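Local coordinates for hypothetical protein (Clostridium sporogenes ATCC 15579, PDB 4QRK) that is of unknown function but is a putative cell adhesion protein with a right-handed beta-helix fold, at residues 167-181 / 203-217. Sequence-based numbering, arbitrary orientation. Where two conformers were deposited one is given.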
loop_
_atom_site.group_PDB
_atom_site.type_symbol
_atom_site.label_atom_id
_atom_site.label_comp_id
_atom_site.label_asym_id
_atom_site.label_seq_id
_atom_site.Cartn_x
_atom_site.Cartn_y
_atom_site.Cartn_z
ATOM N N GLY A 167 -3.508 -19.099 -4.613
ATOM C CA GLY A 167 -3.122 -18.804 -5.979
ATOM C C GLY A 167 -2.853 -17.340 -6.201
ATOM O O GLY A 167 -3.572 -16.457 -5.727
ATOM N N VAL A 168 -1.789 -17.089 -6.942
ATOM C CA VAL A 168 -1.375 -15.759 -7.331
ATOM C C VAL A 168 -1.076 -15.695 -8.836
ATOM O O VAL A 168 -0.415 -16.584 -9.414
ATOM C CB VAL A 168 -0.097 -15.354 -6.526
ATOM C CG1 VAL A 168 0.385 -14.016 -6.923
ATOM C CG2 VAL A 168 -0.383 -15.357 -5.055
ATOM N N LYS A 169 -1.603 -14.659 -9.473
ATOM C CA LYS A 169 -1.246 -14.333 -10.844
ATOM C C LYS A 169 -0.870 -12.884 -10.907
ATOM O O LYS A 169 -1.622 -12.037 -10.427
ATOM C CB LYS A 169 -2.425 -14.628 -11.778
ATOM C CG LYS A 169 -2.183 -14.358 -13.248
ATOM C CD LYS A 169 -3.381 -14.894 -14.020
ATOM C CE LYS A 169 -3.295 -14.750 -15.517
ATOM N NZ LYS A 169 -4.362 -15.603 -16.166
ATOM N N ILE A 170 0.288 -12.606 -11.509
ATOM C CA ILE A 170 0.850 -11.249 -11.577
ATOM C C ILE A 170 1.093 -10.882 -13.024
ATOM O O ILE A 170 1.795 -11.599 -13.751
ATOM C CB ILE A 170 2.222 -11.132 -10.895
ATOM C CG1 ILE A 170 2.156 -11.622 -9.452
ATOM C CG2 ILE A 170 2.736 -9.649 -10.916
ATOM C CD1 ILE A 170 2.857 -12.904 -9.257
ATOM N N LYS A 171 0.498 -9.789 -13.457
ATOM C CA LYS A 171 0.892 -9.178 -14.726
ATOM C C LYS A 171 1.878 -8.075 -14.399
ATOM O O LYS A 171 1.537 -7.118 -13.716
ATOM C CB LYS A 171 -0.334 -8.666 -15.492
ATOM C CG LYS A 171 0.001 -7.998 -16.831
ATOM C CD LYS A 171 -1.272 -7.628 -17.598
ATOM C CE LYS A 171 -0.976 -7.247 -19.051
ATOM N NZ LYS A 171 -2.190 -7.313 -19.934
ATOM N N ALA A 172 3.120 -8.228 -14.852
ATOM C CA ALA A 172 4.168 -7.265 -14.501
ATOM C C ALA A 172 4.742 -6.659 -15.763
ATOM O O ALA A 172 5.330 -7.368 -16.599
ATOM C CB ALA A 172 5.261 -7.899 -13.685
ATOM N N GLU A 173 4.541 -5.343 -15.869
ATOM C CA GLU A 173 4.967 -4.548 -17.011
ATOM C C GLU A 173 5.921 -3.425 -16.616
ATOM O O GLU A 173 5.660 -2.649 -15.685
ATOM C CB GLU A 173 3.738 -3.964 -17.685
ATOM C CG GLU A 173 2.998 -5.010 -18.496
ATOM C CD GLU A 173 1.584 -4.620 -18.817
ATOM O OE1 GLU A 173 0.952 -3.898 -18.004
ATOM O OE2 GLU A 173 1.106 -5.054 -19.886
ATOM N N LYS A 174 7.040 -3.338 -17.323
ATOM C CA LYS A 174 7.970 -2.216 -17.106
ATOM C C LYS A 174 8.310 -1.557 -18.415
ATOM O O LYS A 174 8.221 -2.187 -19.474
ATOM C CB LYS A 174 9.247 -2.630 -16.328
ATOM C CG LYS A 174 9.922 -3.973 -16.712
ATOM C CD LYS A 174 10.139 -4.132 -18.179
ATOM C CE LYS A 174 11.063 -5.285 -18.540
ATOM N NZ LYS A 174 11.893 -4.811 -19.712
ATOM N N GLY A 175 8.654 -0.272 -18.353
ATOM C CA GLY A 175 9.124 0.438 -19.528
ATOM C C GLY A 175 10.585 0.077 -19.722
ATOM O O GLY A 175 10.951 -0.577 -20.686
ATOM N N VAL A 176 11.414 0.500 -18.767
ATOM C CA VAL A 176 12.842 0.209 -18.772
ATOM C C VAL A 176 13.190 -0.316 -17.388
ATOM O O VAL A 176 13.032 0.369 -16.348
ATOM C CB VAL A 176 13.657 1.484 -19.089
ATOM C CG1 VAL A 176 15.131 1.192 -19.046
ATOM C CG2 VAL A 176 13.226 2.048 -20.446
ATOM N N GLY A 177 13.666 -1.533 -17.363
ATOM C CA GLY A 177 13.970 -2.176 -16.099
ATOM C C GLY A 177 13.755 -3.669 -16.185
ATOM O O GLY A 177 13.601 -4.235 -17.249
ATOM N N ALA A 178 13.727 -4.312 -15.043
ATOM C CA ALA A 178 13.709 -5.743 -15.009
ATOM C C ALA A 178 12.609 -6.216 -14.098
ATOM O O ALA A 178 12.217 -5.545 -13.135
ATOM C CB ALA A 178 15.058 -6.250 -14.536
ATOM N N VAL A 179 12.077 -7.364 -14.452
ATOM C CA VAL A 179 11.204 -8.094 -13.578
ATOM C C VAL A 179 12.004 -9.241 -13.051
ATOM O O VAL A 179 12.548 -10.065 -13.814
ATOM C CB VAL A 179 9.992 -8.618 -14.296
ATOM C CG1 VAL A 179 9.103 -9.363 -13.321
ATOM C CG2 VAL A 179 9.266 -7.480 -14.931
ATOM N N ASN A 180 12.145 -9.259 -11.745
ATOM C CA ASN A 180 12.814 -10.357 -11.054
ATOM C C ASN A 180 11.777 -11.197 -10.363
ATOM O O ASN A 180 11.162 -10.759 -9.393
ATOM C CB ASN A 180 13.829 -9.779 -10.083
ATOM C CG ASN A 180 14.802 -8.851 -10.791
ATOM O OD1 ASN A 180 15.454 -9.254 -11.756
ATOM N ND2 ASN A 180 14.838 -7.596 -10.380
ATOM N N ALA A 181 11.573 -12.414 -10.865
ATOM C CA ALA A 181 10.471 -13.249 -10.365
ATOM C C ALA A 181 10.876 -14.684 -10.207
ATOM O O ALA A 181 10.141 -15.586 -10.633
ATOM C CB ALA A 181 9.269 -13.169 -11.315
ATOM N N SER A 203 -7.843 -16.291 -4.710
ATOM C CA SER A 203 -6.644 -15.887 -5.429
ATOM C C SER A 203 -6.328 -14.400 -5.291
ATOM O O SER A 203 -7.216 -13.604 -4.990
ATOM C CB SER A 203 -6.798 -16.257 -6.910
ATOM O OG SER A 203 -7.657 -15.325 -7.521
ATOM N N ILE A 204 -5.056 -14.049 -5.496
ATOM C CA ILE A 204 -4.628 -12.659 -5.623
ATOM C C ILE A 204 -4.275 -12.379 -7.072
ATOM O O ILE A 204 -3.433 -13.067 -7.667
ATOM C CB ILE A 204 -3.391 -12.311 -4.749
ATOM C CG1 ILE A 204 -3.502 -12.990 -3.404
ATOM C CG2 ILE A 204 -3.277 -10.778 -4.633
ATOM C CD1 ILE A 204 -2.425 -12.590 -2.337
ATOM N N GLU A 205 -4.961 -11.398 -7.655
ATOM C CA GLU A 205 -4.692 -10.965 -9.022
ATOM C C GLU A 205 -3.898 -9.692 -8.856
ATOM O O GLU A 205 -4.369 -8.756 -8.219
ATOM C CB GLU A 205 -5.986 -10.657 -9.793
ATOM C CG GLU A 205 -6.922 -11.893 -10.025
ATOM C CD GLU A 205 -6.484 -12.810 -11.140
ATOM O OE1 GLU A 205 -5.566 -12.446 -11.914
ATOM O OE2 GLU A 205 -7.079 -13.909 -11.251
ATOM N N VAL A 206 -2.696 -9.659 -9.403
ATOM C CA VAL A 206 -1.809 -8.511 -9.204
ATOM C C VAL A 206 -1.416 -7.917 -10.542
ATOM O O VAL A 206 -0.928 -8.621 -11.423
ATOM C CB VAL A 206 -0.540 -8.933 -8.412
ATOM C CG1 VAL A 206 0.293 -7.738 -8.090
ATOM C CG2 VAL A 206 -0.906 -9.628 -7.116
ATOM N N ASN A 207 -1.677 -6.631 -10.719
ATOM C CA ASN A 207 -1.141 -5.882 -11.834
ATOM C C ASN A 207 -0.084 -4.899 -11.325
ATOM O O ASN A 207 -0.364 -4.120 -10.420
ATOM C CB ASN A 207 -2.289 -5.188 -12.562
ATOM C CG ASN A 207 -3.187 -6.176 -13.285
ATOM O OD1 ASN A 207 -4.132 -6.725 -12.714
ATOM N ND2 ASN A 207 -2.874 -6.425 -14.543
ATOM N N ILE A 208 1.128 -4.967 -11.881
ATOM C CA ILE A 208 2.216 -4.062 -11.465
ATOM C C ILE A 208 2.796 -3.428 -12.703
ATOM O O ILE A 208 3.119 -4.128 -13.666
ATOM C CB ILE A 208 3.400 -4.778 -10.771
ATOM C CG1 ILE A 208 2.918 -5.676 -9.640
ATOM C CG2 ILE A 208 4.374 -3.718 -10.157
ATOM C CD1 ILE A 208 4.021 -6.462 -8.952
ATOM N N GLU A 209 2.899 -2.109 -12.684
ATOM C CA GLU A 209 3.457 -1.367 -13.804
ATOM C C GLU A 209 4.542 -0.480 -13.237
ATOM O O GLU A 209 4.351 0.178 -12.204
ATOM C CB GLU A 209 2.410 -0.467 -14.466
ATOM C CG GLU A 209 1.219 -1.183 -15.102
ATOM C CD GLU A 209 0.208 -0.193 -15.704
ATOM O OE1 GLU A 209 -0.480 0.522 -14.941
ATOM O OE2 GLU A 209 0.114 -0.120 -16.946
ATOM N N ALA A 210 5.670 -0.443 -13.910
ATOM C CA ALA A 210 6.751 0.458 -13.512
ATOM C C ALA A 210 7.249 1.157 -14.758
ATOM O O ALA A 210 7.532 0.524 -15.752
ATOM C CB ALA A 210 7.885 -0.307 -12.848
ATOM N N GLY A 211 7.373 2.465 -14.709
ATOM C CA GLY A 211 7.927 3.185 -15.855
ATOM C C GLY A 211 9.399 2.863 -16.014
ATOM O O GLY A 211 9.815 2.215 -16.960
ATOM N N VAL A 212 10.195 3.365 -15.089
ATOM C CA VAL A 212 11.608 3.054 -15.042
ATOM C C VAL A 212 11.906 2.489 -13.664
ATOM O O VAL A 212 11.761 3.177 -12.622
ATOM C CB VAL A 212 12.459 4.339 -15.242
ATOM C CG1 VAL A 212 13.907 4.047 -15.039
ATOM C CG2 VAL A 212 12.232 4.901 -16.633
ATOM N N GLY A 213 12.350 1.253 -13.636
ATOM C CA GLY A 213 12.708 0.634 -12.369
ATOM C C GLY A 213 12.458 -0.849 -12.366
ATOM O O GLY A 213 12.044 -1.425 -13.347
ATOM N N ALA A 214 12.740 -1.474 -11.246
ATOM C CA ALA A 214 12.680 -2.927 -11.149
ATOM C C ALA A 214 11.386 -3.346 -10.468
ATOM O O ALA A 214 10.867 -2.643 -9.597
ATOM C CB ALA A 214 13.862 -3.396 -10.339
ATOM N N ILE A 215 10.879 -4.493 -10.859
ATOM C CA ILE A 215 9.798 -5.125 -10.177
ATOM C C ILE A 215 10.294 -6.453 -9.644
ATOM O O ILE A 215 10.718 -7.334 -10.414
ATOM C CB ILE A 215 8.644 -5.382 -11.142
ATOM C CG1 ILE A 215 8.088 -4.062 -11.633
ATOM C CG2 ILE A 215 7.550 -6.211 -10.464
ATOM C CD1 ILE A 215 7.118 -4.220 -12.811
ATOM N N ASN A 216 10.239 -6.595 -8.325
ATOM C CA ASN A 216 10.710 -7.801 -7.661
ATOM C C ASN A 216 9.553 -8.525 -7.060
ATOM O O ASN A 216 8.885 -7.983 -6.198
ATOM C CB ASN A 216 11.667 -7.425 -6.553
ATOM C CG ASN A 216 12.850 -6.623 -7.064
ATOM O OD1 ASN A 216 13.572 -7.066 -7.932
ATOM N ND2 ASN A 216 13.009 -5.431 -6.558
ATOM N N ILE A 217 9.275 -9.727 -7.537
ATOM C CA ILE A 217 8.203 -10.506 -6.934
ATOM C C ILE A 217 8.736 -11.780 -6.317
ATOM O O ILE A 217 9.547 -12.485 -6.920
ATOM C CB ILE A 217 7.039 -10.814 -7.942
ATOM C CG1 ILE A 217 7.539 -11.319 -9.261
ATOM C CG2 ILE A 217 6.248 -9.551 -8.238
ATOM C CD1 ILE A 217 6.419 -11.874 -10.105
HETATM O O HOH W 1 -3.334 -10.627 -12.771
#
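Ile170 meets Val206, Ile208 and Ile217 on the inner face of two neighbouring turns. Its CB lies near the carbonyl O of Val206. Ile170 CG1 rests against Val206 CB at 3.9 Å. Ile170 CG2 lies near Val206 O and touches Ile208 CD1 at 4.0 Å. CD1 ends tip to tip with Ile217 CD1, which reaches across from the next sheet. With CG1 anti to the carbonyl carbon (chi1 -55°), CG1 faces Val206 while the CG2 branch meets Ile208. Ala181 CB sits tightly on Ile217 CG1, at 3.3 Å. Ile215 CD1 likewise crosses the interior, to Glu173 O and Ala172 CB.

The two segments are stacked parallel rungs of a right-handed beta-helix. Strands 167-174 and 203-210 run 10° apart and residues pair in strict register, Gly167 with Ser203 through Ala181 with Ile217. Both segments turn a corner, at Gly175 and Gly211, into a second sheet. Backbone hydrogen bonds continue round it, including Val176 N to Gly211 O. They lapse at Ala178 N and Gly213 O, 3.7 Å apart and both buried without a partner.

Beyond the corner, Asn180 and Asn216 lie side by side on the outer face, amides nearly coplanar (12°). Asn180 ND2 donates to Asn216 OD1 at 2.8 Å. Glu157 and Thr159 accept from Asn216 ND2, which probably fixes the amide's rotation. On the first sheet's outer face, Lys169 CB packs on Glu205 OE1 at 3.8 Å. Tyr197 holds Glu205 OE2.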